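Local coordinates for protein pyroglutatmate porin OpdO (Pseudomonas aeruginosa, PDB 3SZV) that forms a beta-barrel channel in the bacterial outer membrane and probably works as a porin that lets small carboxylate solutes such as pyroglutamate through, at residues Asp190-Ala195 with Gly212-Ile217; Leu205-His210 with Ala223-Thr228; Leu296-Gln301 with Ser312-Tyr317. All blocks are in the same frame, centred on the assembly; numbering follows the deposited sequence.

Contact 1: residues Asp190-Ala195 with Gly212-Ile217; sequences DAFDFA and GRLKDI. With C8E ((hydroxyethyloxy)tri(ethyloxy)octane), chain I; C8E ((hydroxyethyloxy)tri(ethyloxy)octane), chain B.
Asp190 and Ala191 both meet Lys215 across a beta hairpin of the barrel wall: a water links Asp190 OD1 to Lys215 NZ, and Ala191 O accepts the backbone N of Lys215 at 2.9 Å. The Ala191 methyl rests on the lysine CB. Phe192 forms a non-hydrogen-bonded pair with Leu214; its CG is anti to the backbone N (chi1 -174°), which brings CD2 to 3.9 Å from Leu214 CB, a carbon that meets the ring at its edge. Asp193 and Arg213 bond backbone to backbone in both directions, and their side chains, on the same face, run side by side. The salt bridge is long, OD2 of Asp193 to NH2 of Arg213 measuring 3.5 Å, with carboxylate and guanidinium planes 62° apart. A water beside both groups lies 2.6 Å from Asp193 OD2 and accepts from Arg213 NE, while Asp193 OD1 is held by His165. Beyond, CB of Phe194 packs on Gly212 CA at 3.8 Å. A detergent chain runs past Asp193 and Arg213; on the other face Phe192 lies against Val134 and Phe194 against Ser131. In the barrel wall, strand 159-170 flanks strand 186-200, and strand 218-230 flanks strand 205-214.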
loop_
_atom_site.group_PDB
_atom_site.type_symbol
_atom_site.label_atom_id
_atom_site.label_comp_id
_atom_site.label_asym_id
_atom_site.label_seq_id
_atom_site.Cartn_x
_atom_site.Cartn_y
_atom_site.Cartn_z
ATOM N N ASP A 190 18.062 -9.515 4.489
ATOM C CA ASP A 190 18.125 -9.517 3.034
ATOM C C ASP A 190 17.109 -10.464 2.399
ATOM O O ASP A 190 17.256 -10.854 1.240
ATOM C CB ASP A 190 19.544 -9.796 2.519
ATOM C CG ASP A 190 20.080 -11.133 2.972
ATOM O OD1 ASP A 190 19.293 -11.953 3.483
ATOM O OD2 ASP A 190 21.298 -11.365 2.807
ATOM N N ALA A 191 16.072 -10.820 3.152
ATOM C CA ALA A 191 15.058 -11.710 2.600
ATOM C C ALA A 191 13.701 -11.551 3.258
ATOM O O ALA A 191 13.569 -11.658 4.475
ATOM C CB ALA A 191 15.514 -13.171 2.672
ATOM N N PHE A 192 12.690 -11.277 2.446
ATOM C CA PHE A 192 11.316 -11.394 2.895
ATOM C C PHE A 192 10.610 -12.433 2.057
ATOM O O PHE A 192 10.590 -12.344 0.824
ATOM C CB PHE A 192 10.542 -10.077 2.831
ATOM C CG PHE A 192 9.176 -10.187 3.436
ATOM C CD1 PHE A 192 8.055 -10.418 2.647
ATOM C CD2 PHE A 192 9.027 -10.151 4.810
ATOM C CE1 PHE A 192 6.802 -10.570 3.221
ATOM C CE2 PHE A 192 7.782 -10.301 5.396
ATOM C CZ PHE A 192 6.663 -10.508 4.591
ATOM N N ASP A 193 10.051 -13.438 2.721
ATOM C CA ASP A 193 9.353 -14.508 2.049
ATOM C C ASP A 193 7.948 -14.618 2.610
ATOM O O ASP A 193 7.754 -14.545 3.823
ATOM C CB ASP A 193 10.081 -15.833 2.271
ATOM C CG ASP A 193 11.449 -15.848 1.634
ATOM O OD1 ASP A 193 11.517 -15.959 0.399
ATOM O OD2 ASP A 193 12.461 -15.759 2.363
ATOM N N PHE A 194 6.957 -14.814 1.749
ATOM C CA PHE A 194 5.611 -15.093 2.245
ATOM C C PHE A 194 4.849 -15.949 1.251
ATOM O O PHE A 194 5.183 -16.027 0.065
ATOM C CB PHE A 194 4.826 -13.809 2.528
ATOM C CG PHE A 194 4.066 -13.272 1.324
ATOM C CD1 PHE A 194 2.747 -13.646 1.102
ATOM C CD2 PHE A 194 4.670 -12.403 0.423
ATOM C CE1 PHE A 194 2.035 -13.171 0.004
ATOM C CE2 PHE A 194 3.961 -11.925 -0.687
ATOM C CZ PHE A 194 2.638 -12.313 -0.896
ATOM N N ALA A 195 3.827 -16.619 1.757
ATOM C CA ALA A 195 2.825 -17.239 0.916
ATOM C C ALA A 195 1.491 -17.027 1.590
ATOM O O ALA A 195 1.410 -16.914 2.823
ATOM C CB ALA A 195 3.108 -18.723 0.710
ATOM N N GLY A 212 4.575 -15.305 6.704
ATOM C CA GLY A 212 5.756 -14.664 6.157
ATOM C C GLY A 212 6.890 -14.546 7.152
ATOM O O GLY A 212 6.723 -14.784 8.347
ATOM N N ARG A 213 8.052 -14.171 6.637
ATOM C CA ARG A 213 9.253 -14.058 7.440
ATOM C C ARG A 213 10.136 -12.976 6.857
ATOM O O ARG A 213 10.462 -13.002 5.662
ATOM C CB ARG A 213 10.010 -15.390 7.434
ATOM C CG ARG A 213 11.367 -15.347 8.123
ATOM C CD ARG A 213 12.140 -16.648 7.952
ATOM N NE ARG A 213 12.613 -16.820 6.580
ATOM C CZ ARG A 213 13.360 -17.835 6.161
ATOM N NH1 ARG A 213 13.738 -18.784 7.014
ATOM N NH2 ARG A 213 13.732 -17.900 4.887
ATOM N N LEU A 214 10.513 -12.017 7.695
ATOM C CA LEU A 214 11.598 -11.107 7.362
ATOM C C LEU A 214 12.831 -11.727 8.021
ATOM O O LEU A 214 13.021 -11.624 9.248
ATOM C CB LEU A 214 11.304 -9.708 7.883
ATOM C CG LEU A 214 12.284 -8.603 7.479
ATOM C CD1 LEU A 214 12.368 -8.483 5.951
ATOM C CD2 LEU A 214 11.864 -7.281 8.073
ATOM N N LYS A 215 13.624 -12.437 7.225
ATOM C CA LYS A 215 14.682 -13.309 7.728
ATOM C C LYS A 215 15.623 -12.573 8.675
ATOM O O LYS A 215 16.078 -11.466 8.387
ATOM C CB LYS A 215 15.457 -13.926 6.560
ATOM C CG LYS A 215 16.414 -15.036 6.992
ATOM C CD LYS A 215 17.156 -15.643 5.798
ATOM C CE LYS A 215 18.144 -16.709 6.253
ATOM N NZ LYS A 215 19.005 -17.195 5.134
ATOM N N ASP A 216 15.874 -13.208 9.822
ATOM C CA ASP A 216 16.751 -12.681 10.871
ATOM C C ASP A 216 16.146 -11.528 11.665
ATOM O O ASP A 216 16.838 -10.918 12.482
ATOM C CB ASP A 216 18.119 -12.289 10.306
ATOM C CG ASP A 216 18.815 -13.449 9.626
ATOM O OD1 ASP A 216 18.982 -14.508 10.271
ATOM O OD2 ASP A 216 19.172 -13.307 8.437
ATOM N N ILE A 217 14.869 -11.231 11.433
ATOM C CA ILE A 217 14.170 -10.239 12.246
ATOM C C ILE A 217 12.879 -10.807 12.834
ATOM O O ILE A 217 12.798 -11.023 14.038
ATOM C CB ILE A 217 13.887 -8.923 11.497
ATOM C CG1 ILE A 217 15.193 -8.361 10.922
ATOM C CG2 ILE A 217 13.252 -7.917 12.459
ATOM C CD1 ILE A 217 15.002 -7.058 10.134
HETATM C C4 C8E I . 4.488 -16.538 12.147
HETATM C C5 C8E I . 5.136 -17.572 11.233
HETATM C C6 C8E I . 5.527 -16.919 9.911
HETATM C C7 C8E I . 6.835 -17.465 9.366
HETATM C C8 C8E I . 6.701 -18.856 8.761
HETATM O O9 C8E I . 7.566 -18.962 7.646
HETATM C C10 C8E I . 7.205 -18.111 6.578
HETATM C C11 C8E I . 7.048 -19.023 5.369
HETATM O O12 C8E I . 6.596 -18.368 4.210
HETATM C C13 C8E I . 6.937 -19.139 3.078
HETATM C C14 C8E I . 7.215 -18.267 1.861
HETATM O O15 C8E I . 7.255 -19.092 0.718
HETATM C C16 C8E I . 8.120 -18.622 -0.290
HETATM C C17 C8E I . 7.281 -18.057 -1.439
HETATM O O18 C8E I . 8.082 -17.727 -2.552
HETATM C C19 C8E I . 7.576 -18.240 -3.767
HETATM C C20 C8E I . 7.441 -17.112 -4.787
HETATM O O21 C8E I . 8.370 -17.301 -5.833
HETATM C C3 C8E B . 4.011 -20.319 4.395
HETATM C C4 C8E B . 2.864 -21.165 3.857
HETATM C C5 C8E B . 1.512 -20.577 4.244
HETATM C C6 C8E B . 0.389 -21.238 3.456
HETATM C C7 C8E B . -0.650 -20.211 3.036
HETATM C C8 C8E B . -2.013 -20.501 3.649
HETATM O O9 C8E B . -2.917 -20.830 2.620
HETATM C C10 C8E B . -4.201 -21.132 3.118
HETATM C C11 C8E B . -5.152 -20.084 2.548
HETATM O O12 C8E B . -6.481 -20.553 2.509
HETATM C C13 C8E B . -7.404 -19.491 2.617
HETATM C C14 C8E B . -8.419 -19.777 3.714
HETATM O O15 C8E B . -7.933 -19.203 4.902
HETATM C C16 C8E B . -8.281 -19.919 6.063
HETATM C C17 C8E B . -8.256 -18.921 7.213
HETATM O O18 C8E B . -9.549 -18.446 7.503
HETATM C C19 C8E B . -9.565 -17.794 8.753
HETATM C C20 C8E B . -10.633 -16.709 8.788
HETATM O O21 C8E B . -10.968 -16.467 10.137
HETATM O O HOH W 1 18.706 -11.844 6.188
HETATM O O HOH W 2 19.165 -14.730 2.954
HETATM O O HOH W 3 12.549 -14.768 4.771
#

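Contact 2: residues Leu205-His210 with Ala223-Thr228; sequences LTASLH and AGLVHT. With C8E ((hydroxyethyloxy)tri(ethyloxy)octane), chain B; C8E ((hydroxyethyloxy)tri(ethyloxy)octane), chain H.
Leu205 and Leu225 supply the main bumps on one face of this antiparallel hairpin, their branches crossing at an angle with CD1 of Leu205 3.7 Å from CD1 of Leu225. The two are not direct partners: Leu205 pairs with His227 and Leu225 with Ala207, so the leucines interlock diagonally. Both send CG anti to the backbone N (chi1 -177° in Leu205), and Leu205 CD1 also lies 3.9 Å from His227 CB, at the edge of the His227 ring. The small methyl of Ala207 makes a hollow into which Leu225 CD1 leans, 3.9 Å from Ala207 CB; a detergent ether oxygen, O18, covers the same CB at 3.5 Å. Farther along, Leu209 CD1 reaches Ala223 CB more loosely, at 4.2 Å, and detergent lies along Leu209 as well. Detergent on this largely apolar face is consistent with its lying toward the membrane. The other face carries Thr206, Ser208 and Val226, with Gly224 adding no bulk beside Ser208, whose OG bonds to Asp198. Four backbone bonds tie the strands. Strand 186-200 continues the wall beyond strand 205-214 through bonds to Tyr199 and Gly197, and strand 236-248 beyond 218-230 through Phe243 and Leu241.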
loop_
_atom_site.group_PDB
_atom_site.type_symbol
_atom_site.label_atom_id
_atom_site.label_comp_id
_atom_site.label_asym_id
_atom_site.label_seq_id
_atom_site.Cartn_x
_atom_site.Cartn_y
_atom_site.Cartn_z
ATOM N N LEU A 205 -18.312 -13.829 1.424
ATOM C CA LEU A 205 -17.384 -14.031 2.533
ATOM C C LEU A 205 -16.048 -14.585 2.059
ATOM O O LEU A 205 -15.998 -15.633 1.412
ATOM C CB LEU A 205 -18.004 -14.994 3.552
ATOM C CG LEU A 205 -17.198 -15.267 4.818
ATOM C CD1 LEU A 205 -17.084 -14.000 5.656
ATOM C CD2 LEU A 205 -17.858 -16.393 5.614
ATOM N N THR A 206 -14.975 -13.864 2.372
ATOM C CA THR A 206 -13.625 -14.235 1.951
ATOM C C THR A 206 -12.691 -14.380 3.149
ATOM O O THR A 206 -12.570 -13.463 3.961
ATOM C CB THR A 206 -13.051 -13.180 0.987
ATOM O OG1 THR A 206 -13.928 -13.070 -0.131
ATOM C CG2 THR A 206 -11.673 -13.595 0.486
ATOM N N ALA A 207 -12.045 -15.532 3.242
ATOM C CA ALA A 207 -11.134 -15.838 4.336
ATOM C C ALA A 207 -9.715 -15.788 3.808
ATOM O O ALA A 207 -9.443 -16.293 2.716
ATOM C CB ALA A 207 -11.432 -17.223 4.883
ATOM N N SER A 208 -8.806 -15.204 4.581
ATOM C CA SER A 208 -7.424 -15.070 4.142
ATOM C C SER A 208 -6.463 -15.558 5.208
ATOM O O SER A 208 -6.688 -15.356 6.402
ATOM C CB SER A 208 -7.110 -13.613 3.802
ATOM O OG SER A 208 -7.884 -13.184 2.682
ATOM N N LEU A 209 -5.400 -16.226 4.772
ATOM C CA LEU A 209 -4.341 -16.669 5.672
ATOM C C LEU A 209 -3.007 -16.478 4.957
ATOM O O LEU A 209 -2.785 -17.055 3.879
ATOM C CB LEU A 209 -4.561 -18.138 6.060
ATOM C CG LEU A 209 -3.558 -18.719 7.053
ATOM C CD1 LEU A 209 -3.727 -18.060 8.421
ATOM C CD2 LEU A 209 -3.744 -20.215 7.149
ATOM N N HIS A 210 -2.131 -15.662 5.542
ATOM C CA HIS A 210 -0.818 -15.353 4.963
ATOM C C HIS A 210 0.255 -15.582 6.010
ATOM O O HIS A 210 0.080 -15.216 7.177
ATOM C CB HIS A 210 -0.762 -13.898 4.493
ATOM C CG HIS A 210 -1.620 -13.631 3.294
ATOM N ND1 HIS A 210 -1.102 -13.253 2.072
ATOM C CD2 HIS A 210 -2.960 -13.733 3.120
ATOM C CE1 HIS A 210 -2.088 -13.113 1.203
ATOM N NE2 HIS A 210 -3.223 -13.385 1.813
ATOM N N ALA A 223 -4.378 -13.638 9.669
ATOM C CA ALA A 223 -5.652 -14.231 9.279
ATOM C C ALA A 223 -6.662 -13.111 9.130
ATOM O O ALA A 223 -6.674 -12.170 9.919
ATOM C CB ALA A 223 -6.119 -15.248 10.320
ATOM N N GLY A 224 -7.515 -13.210 8.120
ATOM C CA GLY A 224 -8.515 -12.187 7.890
ATOM C C GLY A 224 -9.826 -12.776 7.416
ATOM O O GLY A 224 -9.860 -13.846 6.813
ATOM N N LEU A 225 -10.916 -12.082 7.720
ATOM C CA LEU A 225 -12.229 -12.499 7.251
ATOM C C LEU A 225 -12.915 -11.233 6.813
ATOM O O LEU A 225 -12.996 -10.272 7.584
ATOM C CB LEU A 225 -13.011 -13.157 8.399
ATOM C CG LEU A 225 -14.240 -13.988 8.038
ATOM C CD1 LEU A 225 -13.881 -15.117 7.075
ATOM C CD2 LEU A 225 -14.896 -14.550 9.301
ATOM N N VAL A 226 -13.400 -11.207 5.570
ATOM C CA VAL A 226 -14.044 -10.020 5.041
ATOM C C VAL A 226 -15.400 -10.413 4.471
ATOM O O VAL A 226 -15.497 -11.278 3.593
ATOM C CB VAL A 226 -13.203 -9.359 3.931
ATOM C CG1 VAL A 226 -13.917 -8.155 3.364
ATOM C CG2 VAL A 226 -11.837 -8.950 4.481
ATOM N N HIS A 227 -16.445 -9.786 4.999
ATOM C CA HIS A 227 -17.802 -10.039 4.559
ATOM C C HIS A 227 -18.356 -8.804 3.890
ATOM O O HIS A 227 -18.288 -7.699 4.429
ATOM C CB HIS A 227 -18.692 -10.435 5.737
ATOM C CG HIS A 227 -20.102 -10.728 5.337
ATOM N ND1 HIS A 227 -21.132 -9.836 5.540
ATOM C CD2 HIS A 227 -20.646 -11.803 4.718
ATOM C CE1 HIS A 227 -22.256 -10.358 5.079
ATOM N NE2 HIS A 227 -21.988 -11.549 4.572
ATOM N N THR A 228 -18.917 -8.992 2.704
ATOM C CA THR A 228 -19.473 -7.875 1.970
ATOM C C THR A 228 -20.967 -8.096 1.780
ATOM O O THR A 228 -21.386 -9.055 1.137
ATOM C CB THR A 228 -18.764 -7.695 0.620
ATOM O OG1 THR A 228 -17.371 -7.449 0.837
ATOM C CG2 THR A 228 -19.363 -6.519 -0.146
HETATM C C3 C8E B . 4.011 -20.319 4.395
HETATM C C4 C8E B . 2.864 -21.165 3.857
HETATM C C5 C8E B . 1.512 -20.577 4.244
HETATM C C6 C8E B . 0.389 -21.238 3.456
HETATM C C7 C8E B . -0.650 -20.211 3.036
HETATM C C8 C8E B . -2.013 -20.501 3.649
HETATM O O9 C8E B . -2.917 -20.830 2.620
HETATM C C10 C8E B . -4.201 -21.132 3.118
HETATM C C11 C8E B . -5.152 -20.084 2.548
HETATM O O12 C8E B . -6.481 -20.553 2.509
HETATM C C13 C8E B . -7.404 -19.491 2.617
HETATM C C14 C8E B . -8.419 -19.777 3.714
HETATM O O15 C8E B . -7.933 -19.203 4.902
HETATM C C16 C8E B . -8.281 -19.919 6.063
HETATM C C17 C8E B . -8.256 -18.921 7.213
HETATM O O18 C8E B . -9.549 -18.446 7.503
HETATM C C19 C8E B . -9.565 -17.794 8.753
HETATM C C20 C8E B . -10.633 -16.709 8.788
HETATM O O21 C8E B . -10.968 -16.467 10.137
HETATM O O12 C8E H . -9.400 -10.603 19.832
HETATM C C13 C8E H . -8.968 -11.548 18.882
HETATM C C14 C8E H . -10.019 -11.746 17.790
HETATM O O15 C8E H . -9.373 -12.230 16.630
HETATM C C16 C8E H . -10.027 -11.910 15.421
HETATM C C17 C8E H . -10.300 -13.189 14.638
HETATM O O18 C8E H . -10.776 -12.883 13.343
HETATM C C19 C8E H . -9.742 -12.561 12.441
HETATM C C20 C8E H . -9.687 -13.609 11.328
HETATM O O21 C8E H . -10.433 -14.744 11.705
#

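Contact 3: residues Leu296-Gln301 with Ser312-Tyr317; sequences LVNFIQ and SWQLRY
Asn298 and Gln314 join a loop to the wall of an OprD-family beta-barrel, a worked example of how side-chain amides can fasten an irregular segment to a regular strand. The two residues pass each other in opposite directions, their amide planes 66° apart. Gln314 is fully extended, CG anti to the backbone N (chi1 175°), and this reach carries NE2 off strand 311-320 to Asn298 OD1, 2.9 Å away. The acceptor lies in the plane of the glutamine amide, whereas the donor is tilted well out of the asparagine carbonyl plane. The same NE2 also makes a weak, bent hydrogen bond to Val297 O at 3.1 Å, so one nitrogen reaches both a side chain and the backbone of the loop. Through its two amide ends Asn298 spans two strand residues, Ser312 and Gln314, that alternate onto the same side of the wall, while Trp313 between them starts away from the loop; its ring meets that of Tyr335. Ile300 CG2 packs 4.1 Å from Gln314 OE1.

One shell out, a type I turn from Leu296 to Phe299 sets the asparagine in place, closed by Phe299 N to Leu296 O at 3.2 Å. Gln278 of the neighbouring strand 271-281 holds the backbone N of Asn298, and Arg334 packs on both Ile300 and Gln314. The straightest bond of the junction runs from Asn298 ND2 to Ser312 OG, 2.9 Å long with 169° at the hydrogen and the hydroxyl oxygen in the amide plane.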
loop_
_atom_site.group_PDB
_atom_site.type_symbol
_atom_site.label_atom_id
_atom_site.label_comp_id
_atom_site.label_asym_id
_atom_site.label_seq_id
_atom_site.Cartn_x
_atom_site.Cartn_y
_atom_site.Cartn_z
ATOM N N LEU A 296 -2.911 -2.363 8.678
ATOM C CA LEU A 296 -3.646 -2.044 9.905
ATOM C C LEU A 296 -4.857 -1.207 9.564
ATOM O O LEU A 296 -4.761 -0.267 8.775
ATOM C CB LEU A 296 -2.756 -1.277 10.880
ATOM C CG LEU A 296 -1.593 -2.089 11.460
ATOM C CD1 LEU A 296 -0.635 -1.157 12.199
ATOM C CD2 LEU A 296 -2.098 -3.212 12.396
ATOM N N VAL A 297 -6.003 -1.544 10.143
ATOM C CA VAL A 297 -7.223 -0.815 9.804
ATOM C C VAL A 297 -7.146 0.666 10.165
ATOM O O VAL A 297 -7.792 1.489 9.513
ATOM C CB VAL A 297 -8.514 -1.449 10.416
ATOM C CG1 VAL A 297 -8.709 -2.912 9.946
ATOM C CG2 VAL A 297 -8.538 -1.323 11.957
ATOM N N ASN A 298 -6.382 1.012 11.211
ATOM C CA ASN A 298 -6.280 2.406 11.621
ATOM C C ASN A 298 -4.985 3.100 11.187
ATOM O O ASN A 298 -4.616 4.141 11.726
ATOM C CB ASN A 298 -6.501 2.533 13.142
ATOM C CG ASN A 298 -7.957 2.276 13.547
ATOM O OD1 ASN A 298 -8.864 2.217 12.705
ATOM N ND2 ASN A 298 -8.187 2.141 14.854
ATOM N N PHE A 299 -4.314 2.532 10.184
ATOM C CA PHE A 299 -3.169 3.187 9.551
ATOM C C PHE A 299 -3.703 4.236 8.584
ATOM O O PHE A 299 -4.438 3.914 7.640
ATOM C CB PHE A 299 -2.307 2.147 8.816
ATOM C CG PHE A 299 -1.371 2.714 7.772
ATOM C CD1 PHE A 299 -0.368 3.609 8.113
ATOM C CD2 PHE A 299 -1.462 2.284 6.459
ATOM C CE1 PHE A 299 0.510 4.104 7.134
ATOM C CE2 PHE A 299 -0.589 2.767 5.486
ATOM C CZ PHE A 299 0.394 3.674 5.828
ATOM N N ILE A 300 -3.343 5.488 8.844
ATOM C CA ILE A 300 -3.883 6.623 8.106
ATOM C C ILE A 300 -2.758 7.522 7.572
ATOM O O ILE A 300 -1.697 7.000 7.209
ATOM C CB ILE A 300 -4.964 7.350 8.938
ATOM C CG1 ILE A 300 -4.426 7.827 10.291
ATOM C CG2 ILE A 300 -6.159 6.430 9.140
ATOM C CD1 ILE A 300 -5.354 8.838 10.960
ATOM N N GLN A 301 -2.966 8.838 7.480
ATOM C CA GLN A 301 -2.020 9.656 6.722
ATOM C C GLN A 301 -0.628 9.646 7.326
ATOM O O GLN A 301 0.370 9.465 6.619
ATOM C CB GLN A 301 -2.520 11.095 6.565
ATOM C CG GLN A 301 -1.584 11.979 5.754
ATOM C CD GLN A 301 -2.195 13.335 5.426
ATOM O OE1 GLN A 301 -3.412 13.470 5.281
ATOM N NE2 GLN A 301 -1.349 14.353 5.309
ATOM N N SER A 312 -7.161 1.704 19.710
ATOM C CA SER A 312 -7.591 2.874 18.969
ATOM C C SER A 312 -8.917 2.653 18.267
ATOM O O SER A 312 -9.280 1.521 17.942
ATOM C CB SER A 312 -6.513 3.297 17.965
ATOM O OG SER A 312 -6.274 2.295 16.980
ATOM N N TRP A 313 -9.645 3.742 18.062
ATOM C CA TRP A 313 -10.868 3.691 17.280
ATOM C C TRP A 313 -10.836 4.758 16.206
ATOM O O TRP A 313 -10.165 5.788 16.355
ATOM C CB TRP A 313 -12.109 3.837 18.177
ATOM C CG TRP A 313 -12.213 5.120 18.934
ATOM C CD1 TRP A 313 -11.850 5.336 20.234
ATOM C CD2 TRP A 313 -12.747 6.360 18.456
ATOM N NE1 TRP A 313 -12.116 6.642 20.590
ATOM C CE2 TRP A 313 -12.669 7.289 19.514
ATOM C CE3 TRP A 313 -13.285 6.775 17.231
ATOM C CZ2 TRP A 313 -13.101 8.611 19.383
ATOM C CZ3 TRP A 313 -13.714 8.083 17.103
ATOM C CH2 TRP A 313 -13.622 8.985 18.171
ATOM N N GLN A 314 -11.566 4.496 15.124
ATOM C CA GLN A 314 -11.591 5.375 13.961
ATOM C C GLN A 314 -13.025 5.644 13.543
ATOM O O GLN A 314 -13.854 4.729 13.527
ATOM C CB GLN A 314 -10.863 4.737 12.767
ATOM C CG GLN A 314 -10.972 5.589 11.482
ATOM C CD GLN A 314 -10.207 5.056 10.271
ATOM O OE1 GLN A 314 -10.237 5.684 9.215
ATOM N NE2 GLN A 314 -9.549 3.901 10.401
ATOM N N LEU A 315 -13.305 6.893 13.175
ATOM C CA LEU A 315 -14.515 7.215 12.427
ATOM C C LEU A 315 -14.094 7.933 11.151
ATOM O O LEU A 315 -13.251 8.830 11.190
ATOM C CB LEU A 315 -15.485 8.056 13.265
ATOM C CG LEU A 315 -16.226 7.263 14.350
ATOM C CD1 LEU A 315 -16.991 8.187 15.294
ATOM C CD2 LEU A 315 -17.162 6.224 13.728
ATOM N N ARG A 316 -14.686 7.530 10.026
ATOM C CA ARG A 316 -14.339 8.067 8.721
ATOM C C ARG A 316 -15.600 8.378 7.942
ATOM O O ARG A 316 -16.547 7.583 7.937
ATOM C CB ARG A 316 -13.510 7.059 7.929
ATOM C CG ARG A 316 -13.221 7.504 6.515
ATOM C CD ARG A 316 -12.353 6.504 5.772
ATOM N NE ARG A 316 -12.359 6.803 4.350
ATOM C CZ ARG A 316 -11.373 6.506 3.514
ATOM N NH1 ARG A 316 -10.278 5.903 3.967
ATOM N NH2 ARG A 316 -11.478 6.823 2.236
ATOM N N TYR A 317 -15.605 9.534 7.286
ATOM C CA TYR A 317 -16.719 9.930 6.431
ATOM C C TYR A 317 -16.219 10.244 5.032
ATOM O O TYR A 317 -15.205 10.934 4.867
ATOM C CB TYR A 317 -17.434 11.158 7.018
ATOM C CG TYR A 317 -18.513 11.702 6.114
ATOM C CD1 TYR A 317 -18.330 12.888 5.415
ATOM C CD2 TYR A 317 -19.707 11.013 5.938
ATOM C CE1 TYR A 317 -19.315 13.376 4.574
ATOM C CE2 TYR A 317 -20.699 11.490 5.093
ATOM C CZ TYR A 317 -20.498 12.673 4.416
ATOM O OH TYR A 317 -21.488 13.135 3.582
#

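In the fold
Contacts 1 and 2 share strand 205-214, which pairs with strand 186-200 in the first and with strand 218-230 in the second; their segments alternate along the chain. Their centres lie 22 Å apart, yet they touch where Phe194 CE1 comes to 3.8 Å from His210 ND1, and one detergent molecule reaches both. Contact 3 follows later in the sequence, its centre about 27 Å from that of contact 1 and 19 Å from that of contact 2, without touching either. The first two build the barrel wall; the third anchors the loop between strands 271-281 and 311-320 to that wall's inner side, where it probably helps shape the channel, as inward-folded loops do in porins.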